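Local coordinates for cupin type-2 domain-containing protein (Streptococcus pyogenes, PDB 1YHF) that is of unknown function but belongs to the cupin superfamily, whose members fold as small beta-barrels, at residues 56-61 against 108-113. Numbering follows the deposited sequence.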
loop_
_atom_site.group_PDB
_atom_site.type_symbol
_atom_site.label_atom_id
_atom_site.label_comp_id
_atom_site.label_asym_id
_atom_site.label_seq_id
_atom_site.Cartn_x
_atom_site.Cartn_y
_atom_site.Cartn_z
ATOM N N HIS A 56 -2.086 1.993 13.315
ATOM C CA HIS A 56 -3.109 0.966 13.527
ATOM C C HIS A 56 -2.519 -0.438 13.375
ATOM O O HIS A 56 -1.374 -0.601 12.961
ATOM C CB HIS A 56 -4.314 1.163 12.604
ATOM C CG HIS A 56 -4.028 0.864 11.171
ATOM N ND1 HIS A 56 -3.222 1.668 10.393
ATOM C CD2 HIS A 56 -4.407 -0.169 10.380
ATOM C CE1 HIS A 56 -3.130 1.154 9.177
ATOM N NE2 HIS A 56 -3.839 0.038 9.143
ATOM N N SER A 57 -3.314 -1.437 13.746
ATOM C CA SER A 57 -2.942 -2.839 13.609
ATOM C C SER A 57 -3.898 -3.545 12.656
ATOM O O SER A 57 -5.100 -3.266 12.670
ATOM C CB SER A 57 -3.006 -3.532 14.975
ATOM O OG SER A 57 -2.125 -2.908 15.891
ATOM N N SER A 58 -3.362 -4.465 11.852
ATOM C CA SER A 58 -4.164 -5.372 11.028
ATOM C C SER A 58 -4.106 -6.799 11.582
ATOM O O SER A 58 -3.121 -7.179 12.226
ATOM C CB SER A 58 -3.667 -5.353 9.574
ATOM O OG SER A 58 -4.282 -6.367 8.804
ATOM N N PRO A 59 -5.166 -7.594 11.363
ATOM C CA PRO A 59 -5.062 -9.026 11.671
ATOM C C PRO A 59 -4.257 -9.843 10.635
ATOM O O PRO A 59 -3.988 -11.021 10.856
ATOM C CB PRO A 59 -6.524 -9.489 11.673
ATOM C CG PRO A 59 -7.212 -8.562 10.748
ATOM C CD PRO A 59 -6.518 -7.226 10.900
ATOM N N GLY A 60 -3.896 -9.226 9.512
ATOM C CA GLY A 60 -3.077 -9.898 8.500
ATOM C C GLY A 60 -1.655 -9.355 8.421
ATOM O O GLY A 60 -1.354 -8.309 9.010
ATOM N N ASP A 61 -0.775 -10.084 7.723
ATOM C CA ASP A 61 0.561 -9.575 7.423
ATOM C C ASP A 61 0.392 -8.620 6.221
ATOM O O ASP A 61 -0.304 -8.936 5.252
ATOM C CB ASP A 61 1.545 -10.709 7.070
ATOM C CG ASP A 61 2.006 -11.528 8.289
ATOM O OD1 ASP A 61 2.015 -11.011 9.427
ATOM O OD2 ASP A 61 2.397 -12.704 8.094
ATOM N N LEU A 108 0.289 -2.331 -1.654
ATOM C CA LEU A 108 0.020 -2.859 -0.334
ATOM C C LEU A 108 -0.785 -4.154 -0.452
ATOM O O LEU A 108 -1.895 -4.162 -0.972
ATOM C CB LEU A 108 -0.718 -1.799 0.510
ATOM C CG LEU A 108 -1.195 -2.275 1.890
ATOM C CD1 LEU A 108 0.007 -2.487 2.814
ATOM C CD2 LEU A 108 -2.216 -1.295 2.520
ATOM N N VAL A 109 -0.205 -5.259 0.015
ATOM C CA VAL A 109 -0.854 -6.544 -0.050
ATOM C C VAL A 109 -1.041 -7.016 1.407
ATOM O O VAL A 109 -0.073 -7.241 2.133
ATOM C CB VAL A 109 -0.041 -7.564 -0.890
ATOM C CG1 VAL A 109 -0.719 -8.918 -0.873
ATOM C CG2 VAL A 109 0.120 -7.062 -2.346
ATOM N N VAL A 110 -2.293 -7.113 1.832
ATOM C CA VAL A 110 -2.582 -7.509 3.208
ATOM C C VAL A 110 -3.217 -8.889 3.259
ATOM O O VAL A 110 -4.398 -9.075 2.868
ATOM C CB VAL A 110 -3.482 -6.468 3.959
ATOM C CG1 VAL A 110 -3.680 -6.884 5.449
ATOM C CG2 VAL A 110 -2.913 -5.052 3.841
ATOM N N VAL A 111 -2.450 -9.842 3.803
ATOM C CA VAL A 111 -2.855 -11.221 3.798
ATOM C C VAL A 111 -3.379 -11.599 5.186
ATOM O O VAL A 111 -2.624 -11.647 6.161
ATOM C CB VAL A 111 -1.730 -12.158 3.283
ATOM C CG1 VAL A 111 -2.250 -13.600 3.210
ATOM C CG2 VAL A 111 -1.234 -11.683 1.864
ATOM N N LYS A 112 -4.684 -11.824 5.252
ATOM C CA LYS A 112 -5.380 -12.055 6.532
ATOM C C LYS A 112 -5.733 -13.525 6.718
ATOM O O LYS A 112 -5.696 -14.286 5.751
ATOM C CB LYS A 112 -6.642 -11.178 6.604
ATOM C CG LYS A 112 -6.313 -9.709 6.818
ATOM C CD LYS A 112 -7.532 -8.793 6.647
ATOM C CE LYS A 112 -7.640 -8.315 5.207
ATOM N NZ LYS A 112 -8.910 -7.571 4.935
ATOM N N PRO A 113 -6.064 -13.933 7.966
ATOM C CA PRO A 113 -6.475 -15.313 8.228
ATOM C C PRO A 113 -7.575 -15.761 7.275
ATOM O O PRO A 113 -8.511 -14.999 6.989
ATOM C CB PRO A 113 -7.029 -15.261 9.662
ATOM C CG PRO A 113 -6.303 -14.148 10.299
ATOM C CD PRO A 113 -6.058 -13.123 9.199
#
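D61 and V111 face each other as an antiparallel hydrogen-bonded pair, where strand 61-68 starts and strand 104-111 runs out. The bond from V111 N to D61 O is short, at 2.7 Å, and fairly straight. The return bond, D61 N to V111 O at 2.9 Å, is more bent, with 132° at the hydrogen. D61 O also takes a CA-H contact from V110 CA at 3.4 Å. One residue back, G60 passes so close to the end of strand 104-111 that its CA lies 3.0 Å from V111 O, and backbone meets backbone directly here.

K112 is the side chain to follow. With CG anti to the carbonyl carbon (chi1 -73°), CB puts CG against the G60 backbone, 3.7 Å from G60 N. CD then slides alongside the P59 ring, 4.1 Å from P59 CG. A bend at chi3 carries CE onward, and NZ ends in a weak hydrogen bond to R37 O. The next residue, P113, brings its CD to 3.4 Å from P59 O.

On the inner side of the turn, S58 OG touches V110 CG1 and accepts a hydrogen bond from G60 N at 3.0 Å. That ST turn shapes the loop leading from strand 52-56 in one sheet to strand 61-68 in the other, a link between the two antiparallel sheets of the cupin beta-barrel.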